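Side-chain contacts in Tle cognate immunity protein 4 C-terminal domain-containing protein (Pseudomonas aeruginosa PAO1, PDB 4R1D), which binds the lipase effector Tle4 of the H2 type VI secretion system and so probably protects the producing cell from it: residues T8-G12 and R13-D17; L285-W288 and D289-D293; F147-D150 and H151-I154. One frame throughout, in Å; residues are numbered along the deposited sequence.

From the N terminus, contact 1 closes first: T8-G12 turns straight into R13-D17, a hairpin within the N-terminal domain of the immunity protein. Contact 3 repeats this hairpin plan at F147-D150 and H151-I154, and contact 2, L285-W288 with D289-D293, lies along the last turns of helix 281-292; both belong to the C-terminal domain. The three follow in series, none nested or crossed. Contact 1 is the bridge: its turn meets contact 3 through a probable hydrogen bond between G12 O and C148 N, and its I16 packs on I291 of contact 2. Contacts 2 and 3 do not touch, their nearest atoms lying about 16 Å apart.

Contact 1: residues T8-G12 and R13-D17; sequences THCFG and RFLID
T8 and D17 run alongside each other from adjacent strands, and T8 OG1 donates to D17 OD1 at 2.7 Å. The hydroxyl meets the carboxylate from above its plane, 52° out of it. While OG1 is engaged with D17, the T8 methyl CG2 grazes L15 CB. The carboxylate has further partners: R296 at OD1 and K3 at OD2, both salt bridges. This cationic setting would be expected to keep D17 ionised.

On the same face, C10 SG meets the branch tip L15 CD2 at 3.5 Å. The extended second torsion of L15 sends CD1 outward and leaves CD2, the folded-back branch, to meet C10 SG.

The two strands form a tight beta hairpin, antiparallel and closed by a type II' turn from F11 to F14. G12 takes the positive phi of its first corner. Paired backbone bonds hold F11 to F14 and H9 to I16; H9 N reaches I16 O at 2.8 Å. A water donates to both G12 O and F14 O, joining the turn to the strand that leaves it.

The opposite face carries H9, F11, F14 and I16. Here the I16 methyl CG2 approaches the ring of F11 at its edge, near the ring plane, 3.6 Å from CE2. I16 places CG1 anti to the backbone N (chi1 -167°), and CG2 therefore sits between N and the carbonyl carbon, directed at F11. F180 of strand 176-183 touches F11, F14 and I16, tying the part of this face that they form to the large antiparallel strand system. R13, at the second corner, points away from the hairpin and forms a salt bridge with E162.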
loop_
_atom_site.group_PDB
_atom_site.type_symbol
_atom_site.label_atom_id
_atom_site.label_comp_id
_atom_site.label_asym_id
_atom_site.label_seq_id
_atom_site.Cartn_x
_atom_site.Cartn_y
_atom_site.Cartn_z
ATOM N N THR B 8 14.245 -32.089 1.318
ATOM C CA THR B 8 14.592 -31.277 2.483
ATOM C C THR B 8 15.302 -30.006 2.023
ATOM O O THR B 8 16.341 -30.073 1.364
ATOM C CB THR B 8 15.492 -32.061 3.463
ATOM O OG1 THR B 8 14.772 -33.189 3.981
ATOM C CG2 THR B 8 15.962 -31.169 4.609
ATOM N N HIS B 9 14.726 -28.852 2.361
ATOM C CA HIS B 9 15.228 -27.562 1.917
ATOM C C HIS B 9 15.824 -26.794 3.094
ATOM O O HIS B 9 15.332 -26.885 4.216
ATOM C CB HIS B 9 14.088 -26.716 1.324
ATOM C CG HIS B 9 13.483 -27.289 0.082
ATOM N ND1 HIS B 9 13.935 -26.971 -1.180
ATOM C CD2 HIS B 9 12.446 -28.139 -0.093
ATOM C CE1 HIS B 9 13.216 -27.616 -2.080
ATOM N NE2 HIS B 9 12.300 -28.329 -1.448
ATOM N N CYS B 10 16.880 -26.035 2.828
ATOM C CA CYS B 10 17.451 -25.133 3.824
ATOM C C CYS B 10 16.940 -23.730 3.565
ATOM O O CYS B 10 17.097 -23.210 2.462
ATOM C CB CYS B 10 18.959 -25.071 3.707
ATOM S SG CYS B 10 19.822 -26.628 3.922
ATOM N N PHE B 11 16.336 -23.122 4.581
ATOM C CA PHE B 11 15.943 -21.717 4.517
ATOM C C PHE B 11 16.440 -21.041 5.797
ATOM O O PHE B 11 16.056 -21.430 6.900
ATOM C CB PHE B 11 14.422 -21.570 4.394
ATOM C CG PHE B 11 13.838 -22.207 3.157
ATOM C CD1 PHE B 11 14.252 -21.817 1.888
ATOM C CD2 PHE B 11 12.853 -23.177 3.269
ATOM C CE1 PHE B 11 13.704 -22.403 0.747
ATOM C CE2 PHE B 11 12.295 -23.769 2.138
ATOM C CZ PHE B 11 12.721 -23.379 0.876
ATOM N N GLY B 12 17.327 -20.067 5.662
ATOM C CA GLY B 12 17.849 -19.390 6.841
ATOM C C GLY B 12 18.512 -20.397 7.766
ATOM O O GLY B 12 19.393 -21.147 7.330
ATOM N N ARG B 13 18.081 -20.436 9.028
ATOM C CA ARG B 13 18.669 -21.354 10.009
ATOM C C ARG B 13 17.941 -22.686 10.045
ATOM O O ARG B 13 18.304 -23.568 10.826
ATOM C CB ARG B 13 18.639 -20.744 11.425
ATOM C CG ARG B 13 19.268 -19.359 11.541
ATOM C CD ARG B 13 20.796 -19.393 11.628
ATOM N NE ARG B 13 21.392 -18.073 11.392
ATOM C CZ ARG B 13 22.689 -17.799 11.517
ATOM N NH1 ARG B 13 23.533 -18.752 11.905
ATOM N NH2 ARG B 13 23.146 -16.578 11.263
ATOM N N PHE B 14 16.926 -22.839 9.199
ATOM C CA PHE B 14 15.991 -23.953 9.338
ATOM C C PHE B 14 15.971 -24.931 8.168
ATOM O O PHE B 14 16.467 -24.634 7.086
ATOM C CB PHE B 14 14.576 -23.418 9.624
ATOM C CG PHE B 14 14.438 -22.835 11.006
ATOM C CD1 PHE B 14 13.874 -23.581 12.034
ATOM C CD2 PHE B 14 14.925 -21.568 11.287
ATOM C CE1 PHE B 14 13.777 -23.066 13.308
ATOM C CE2 PHE B 14 14.833 -21.043 12.571
ATOM C CZ PHE B 14 14.260 -21.792 13.577
ATOM N N LEU B 15 15.385 -26.098 8.414
ATOM C CA LEU B 15 15.090 -27.082 7.370
ATOM C C LEU B 15 13.586 -27.340 7.336
ATOM O O LEU B 15 12.909 -27.224 8.358
ATOM C CB LEU B 15 15.788 -28.417 7.680
ATOM C CG LEU B 15 17.302 -28.426 7.867
ATOM C CD1 LEU B 15 17.752 -29.821 8.305
ATOM C CD2 LEU B 15 18.001 -28.016 6.589
ATOM N N ILE B 16 13.076 -27.714 6.166
ATOM C CA ILE B 16 11.686 -28.099 6.013
ATOM C C ILE B 16 11.589 -29.037 4.817
ATOM O O ILE B 16 12.355 -28.903 3.867
ATOM C CB ILE B 16 10.776 -26.865 5.782
ATOM C CG1 ILE B 16 9.304 -27.249 5.945
ATOM C CG2 ILE B 16 11.039 -26.240 4.406
ATOM C CD1 ILE B 16 8.345 -26.046 5.880
ATOM N N ASP B 17 10.657 -29.988 4.865
ATOM C CA ASP B 17 10.459 -30.910 3.750
ATOM C C ASP B 17 9.239 -30.537 2.915
ATOM O O ASP B 17 8.195 -30.204 3.463
ATOM C CB ASP B 17 10.296 -32.347 4.267
ATOM C CG ASP B 17 11.468 -32.801 5.139
ATOM O OD1 ASP B 17 12.553 -32.189 5.090
ATOM O OD2 ASP B 17 11.299 -33.786 5.883
HETATM O O HOH W 1 19.186 -23.893 6.928
#

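Contact 2: residues L285-W288 and D289-D293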
loop_
_atom_site.group_PDB
_atom_site.type_symbol
_atom_site.label_atom_id
_atom_site.label_comp_id
_atom_site.label_asym_id
_atom_site.label_seq_id
_atom_site.Cartn_x
_atom_site.Cartn_y
_atom_site.Cartn_z
ATOM N N LEU B 285 -5.464 -31.271 6.030
ATOM C CA LEU B 285 -4.823 -31.366 7.329
ATOM C C LEU B 285 -3.606 -32.277 7.260
ATOM O O LEU B 285 -2.604 -32.029 7.924
ATOM C CB LEU B 285 -5.803 -31.895 8.374
ATOM C CG LEU B 285 -6.932 -30.935 8.744
ATOM C CD1 LEU B 285 -8.052 -31.663 9.496
ATOM C CD2 LEU B 285 -6.361 -29.787 9.562
ATOM N N GLU B 286 -3.703 -33.330 6.453
ATOM C CA GLU B 286 -2.592 -34.262 6.276
ATOM C C GLU B 286 -1.366 -33.566 5.684
ATOM O O GLU B 286 -0.239 -33.720 6.181
ATOM C CB GLU B 286 -3.010 -35.425 5.375
ATOM C CG GLU B 286 -1.910 -36.461 5.151
ATOM C CD GLU B 286 -2.371 -37.616 4.271
ATOM O OE1 GLU B 286 -2.713 -37.376 3.089
ATOM O OE2 GLU B 286 -2.401 -38.759 4.774
ATOM N N LEU B 287 -1.592 -32.805 4.620
ATOM C CA LEU B 287 -0.513 -32.072 3.973
ATOM C C LEU B 287 0.064 -31.057 4.955
ATOM O O LEU B 287 1.264 -30.992 5.157
ATOM C CB LEU B 287 -1.004 -31.389 2.689
ATOM C CG LEU B 287 0.060 -30.624 1.891
ATOM C CD1 LEU B 287 1.188 -31.549 1.421
ATOM C CD2 LEU B 287 -0.546 -29.860 0.720
ATOM N N TRP B 288 -0.813 -30.270 5.567
ATOM C CA TRP B 288 -0.421 -29.321 6.609
ATOM C C TRP B 288 0.465 -29.954 7.695
ATOM O O TRP B 288 1.578 -29.498 7.943
ATOM C CB TRP B 288 -1.688 -28.733 7.227
ATOM C CG TRP B 288 -1.484 -27.929 8.481
ATOM C CD1 TRP B 288 -1.792 -28.312 9.755
ATOM C CD2 TRP B 288 -0.964 -26.600 8.574
ATOM N NE1 TRP B 288 -1.491 -27.304 10.643
ATOM C CE2 TRP B 288 -0.985 -26.238 9.941
ATOM C CE3 TRP B 288 -0.489 -25.673 7.636
ATOM C CZ2 TRP B 288 -0.550 -24.988 10.393
ATOM C CZ3 TRP B 288 -0.052 -24.429 8.087
ATOM C CH2 TRP B 288 -0.085 -24.103 9.454
ATOM N N ASP B 289 -0.024 -31.001 8.347
ATOM C CA ASP B 289 0.743 -31.646 9.406
ATOM C C ASP B 289 2.078 -32.179 8.913
ATOM O O ASP B 289 3.096 -32.061 9.596
ATOM C CB ASP B 289 -0.045 -32.788 10.052
ATOM C CG ASP B 289 -1.133 -32.296 10.979
ATOM O OD1 ASP B 289 -0.950 -31.224 11.583
ATOM O OD2 ASP B 289 -2.170 -32.982 11.102
ATOM N N THR B 290 2.071 -32.775 7.730
ATOM C CA THR B 290 3.292 -33.375 7.202
ATOM C C THR B 290 4.378 -32.313 6.988
ATOM O O THR B 290 5.534 -32.497 7.380
ATOM C CB THR B 290 3.003 -34.168 5.910
ATOM O OG1 THR B 290 1.990 -35.150 6.184
ATOM C CG2 THR B 290 4.268 -34.864 5.402
ATOM N N ILE B 291 3.998 -31.188 6.390
ATOM C CA ILE B 291 4.947 -30.091 6.211
ATOM C C ILE B 291 5.404 -29.471 7.532
ATOM O O ILE B 291 6.597 -29.314 7.776
ATOM C CB ILE B 291 4.376 -28.985 5.308
ATOM C CG1 ILE B 291 4.218 -29.490 3.876
ATOM C CG2 ILE B 291 5.308 -27.787 5.303
ATOM C CD1 ILE B 291 3.553 -28.489 2.953
ATOM N N VAL B 292 4.452 -29.094 8.379
ATOM C CA VAL B 292 4.793 -28.398 9.619
ATOM C C VAL B 292 5.650 -29.285 10.522
ATOM O O VAL B 292 6.618 -28.835 11.109
ATOM C CB VAL B 292 3.518 -27.916 10.350
ATOM C CG1 VAL B 292 3.819 -27.510 11.789
ATOM C CG2 VAL B 292 2.874 -26.754 9.562
ATOM N N ASP B 293 5.312 -30.562 10.599
ATOM C CA ASP B 293 6.064 -31.469 11.455
ATOM C C ASP B 293 7.498 -31.700 10.961
ATOM O O ASP B 293 8.309 -32.274 11.677
ATOM C CB ASP B 293 5.325 -32.796 11.618
ATOM C CG ASP B 293 4.128 -32.689 12.541
ATOM O OD1 ASP B 293 4.119 -31.812 13.437
ATOM O OD2 ASP B 293 3.187 -33.490 12.371
#
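V292 lays its methyl CG2 over the six-membered ring of the W288 indole one helical turn earlier, an i to i+4 CH-pi contact within helix 281-292. The methyl stands 3.7 Å from the centroid of that ring and only 2° off its normal, so it is centred over the face. The even distances agree: V292 CG2 lies 3.9 Å from W288 CE2 and nearly the same distance from the other carbons of the six-membered ring. With CG anti to the backbone N the indole stands out from the helix, and the second torsion turns its six-membered ring over to V292 CG2.

The ring is also fixed from outside. Its NE1 is hydrogen-bonded to E226, F241 of strand 236-245 meets it edge-to-face, and W243 touches both W288 and V292. The aromatic side of the helix is thus packed against strands 225-233 and 236-245 of the C-terminal domain.

D289 is turned differently. Its carboxylate plane is inclined 49° to the indole, with D289 OD1 3.5 Å from W288 CD1. The main polar partner of this acid is R213, with which OD2 forms a salt bridge.

L287 and I291, also four residues apart, extend in the same direction from successive turns, their CD1 atoms 4.2 Å apart. I291 continues this apolar strip onto I16 and L18 of strand 14-18.

T290 folds its hydroxyl back on the helix, with OG1 beside the backbone N. E286 O consequently accepts two bonds from one residue: T290 N and T290 OG1 arrive from opposite faces of the carbonyl plane, the hydroxyl at 2.6 Å and tilted 34° from that plane.

Contact 3: residues F147-D150 and H151-I154; sequences FCID and HAYI
C148 SG rests against Y153 CB at 3.9 Å, the side-chain meeting of a non-hydrogen-bonded pair whose CA atoms are 4.0 Å apart. The other face joins I149 CG1 to A152 CB at 4.2 Å and F147 CB to I154 CB at 4.3 Å. I149 CG1 is held between its backbone N and carbonyl carbon (chi1 65°), over the A152 carbonyl.

Backbone bonds set this register. F147 and I154 bond in both directions, and I149 N reaches A152 O at 2.9 Å, whereas the return bond from A152 N to I149 O is weak at 3.4 Å. A type II turn from I149 to A152 makes the pair a beta hairpin, with H151 at the corner of positive phi (63°).

Further out, R136 bonds to both I149 O and A152 O, L133 of strand 133-135 touches I149, A152 and I154, and the Y153 hydroxyl is hydrogen-bonded to E144. The H151 ring meets those of Y37 and H106.

I149 O and A152 O, two acceptors 3.0 Å apart, would repel each other; the guanidinium of R136, donating to both, probably offsets that cost beside the weak turn bond.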
loop_
_atom_site.group_PDB
_atom_site.type_symbol
_atom_site.label_atom_id
_atom_site.label_comp_id
_atom_site.label_asym_id
_atom_site.label_seq_id
_atom_site.Cartn_x
_atom_site.Cartn_y
_atom_site.Cartn_z
ATOM N N PHE B 147 23.372 -18.849 7.966
ATOM C CA PHE B 147 22.059 -18.511 7.433
ATOM C C PHE B 147 22.018 -18.809 5.928
ATOM O O PHE B 147 22.685 -18.148 5.139
ATOM C CB PHE B 147 21.802 -17.025 7.708
ATOM C CG PHE B 147 20.421 -16.558 7.336
ATOM C CD1 PHE B 147 19.369 -16.665 8.234
ATOM C CD2 PHE B 147 20.182 -15.991 6.099
ATOM C CE1 PHE B 147 18.098 -16.222 7.888
ATOM C CE2 PHE B 147 18.922 -15.555 5.754
ATOM C CZ PHE B 147 17.881 -15.670 6.645
ATOM N N CYS B 148 21.248 -19.819 5.538
ATOM C CA CYS B 148 21.216 -20.254 4.149
ATOM C C CYS B 148 20.362 -19.348 3.285
ATOM O O CYS B 148 19.256 -18.993 3.665
ATOM C CB CYS B 148 20.705 -21.687 4.036
ATOM S SG CYS B 148 21.909 -22.952 4.574
ATOM N N ILE B 149 20.896 -18.996 2.121
ATOM C CA ILE B 149 20.155 -18.261 1.104
ATOM C C ILE B 149 20.349 -19.008 -0.226
ATOM O O ILE B 149 20.902 -20.113 -0.234
ATOM C CB ILE B 149 20.650 -16.803 1.011
ATOM C CG1 ILE B 149 22.105 -16.751 0.536
ATOM C CG2 ILE B 149 20.524 -16.113 2.385
ATOM C CD1 ILE B 149 22.630 -15.351 0.290
ATOM N N ASP B 150 19.905 -18.428 -1.341
ATOM C CA ASP B 150 20.113 -19.063 -2.640
ATOM C C ASP B 150 21.597 -19.316 -2.873
ATOM O O ASP B 150 22.392 -18.383 -2.836
ATOM C CB ASP B 150 19.624 -18.168 -3.777
ATOM C CG ASP B 150 18.210 -17.706 -3.582
ATOM O OD1 ASP B 150 17.282 -18.415 -4.024
ATOM O OD2 ASP B 150 18.029 -16.639 -2.979
ATOM N N HIS B 151 21.959 -20.575 -3.118
ATOM C CA HIS B 151 23.314 -20.925 -3.553
ATOM C C HIS B 151 24.426 -20.616 -2.550
ATOM O O HIS B 151 25.609 -20.699 -2.883
ATOM C CB HIS B 151 23.642 -20.232 -4.876
ATOM C CG HIS B 151 22.677 -20.539 -5.976
ATOM N ND1 HIS B 151 22.703 -21.723 -6.682
ATOM C CD2 HIS B 151 21.662 -19.809 -6.495
ATOM C CE1 HIS B 151 21.742 -21.711 -7.590
ATOM N NE2 HIS B 151 21.091 -20.562 -7.493
ATOM N N ALA B 152 24.068 -20.262 -1.329
ATOM C CA ALA B 152 25.088 -19.906 -0.364
ATOM C C ALA B 152 24.579 -19.929 1.066
ATOM O O ALA B 152 23.417 -20.246 1.325
ATOM C CB ALA B 152 25.666 -18.529 -0.703
ATOM N N TYR B 153 25.468 -19.606 1.997
ATOM C CA TYR B 153 25.053 -19.334 3.360
ATOM C C TYR B 153 25.983 -18.338 4.014
ATOM O O TYR B 153 27.167 -18.268 3.700
ATOM C CB TYR B 153 24.965 -20.610 4.194
ATOM C CG TYR B 153 26.285 -21.316 4.423
ATOM C CD1 TYR B 153 26.826 -22.161 3.456
ATOM C CD2 TYR B 153 26.967 -21.162 5.619
ATOM C CE1 TYR B 153 28.029 -22.816 3.675
ATOM C CE2 TYR B 153 28.163 -21.812 5.846
ATOM C CZ TYR B 153 28.687 -22.635 4.876
ATOM O OH TYR B 153 29.883 -23.275 5.127
ATOM N N ILE B 154 25.429 -17.551 4.920
ATOM C CA ILE B 154 26.215 -16.576 5.643
ATOM C C ILE B 154 26.756 -17.287 6.869
ATOM O O ILE B 154 26.013 -17.609 7.793
ATOM C CB ILE B 154 25.347 -15.365 6.022
ATOM C CG1 ILE B 154 24.729 -14.768 4.758
ATOM C CG2 ILE B 154 26.186 -14.330 6.784
ATOM C CD1 ILE B 154 23.651 -13.725 5.003
#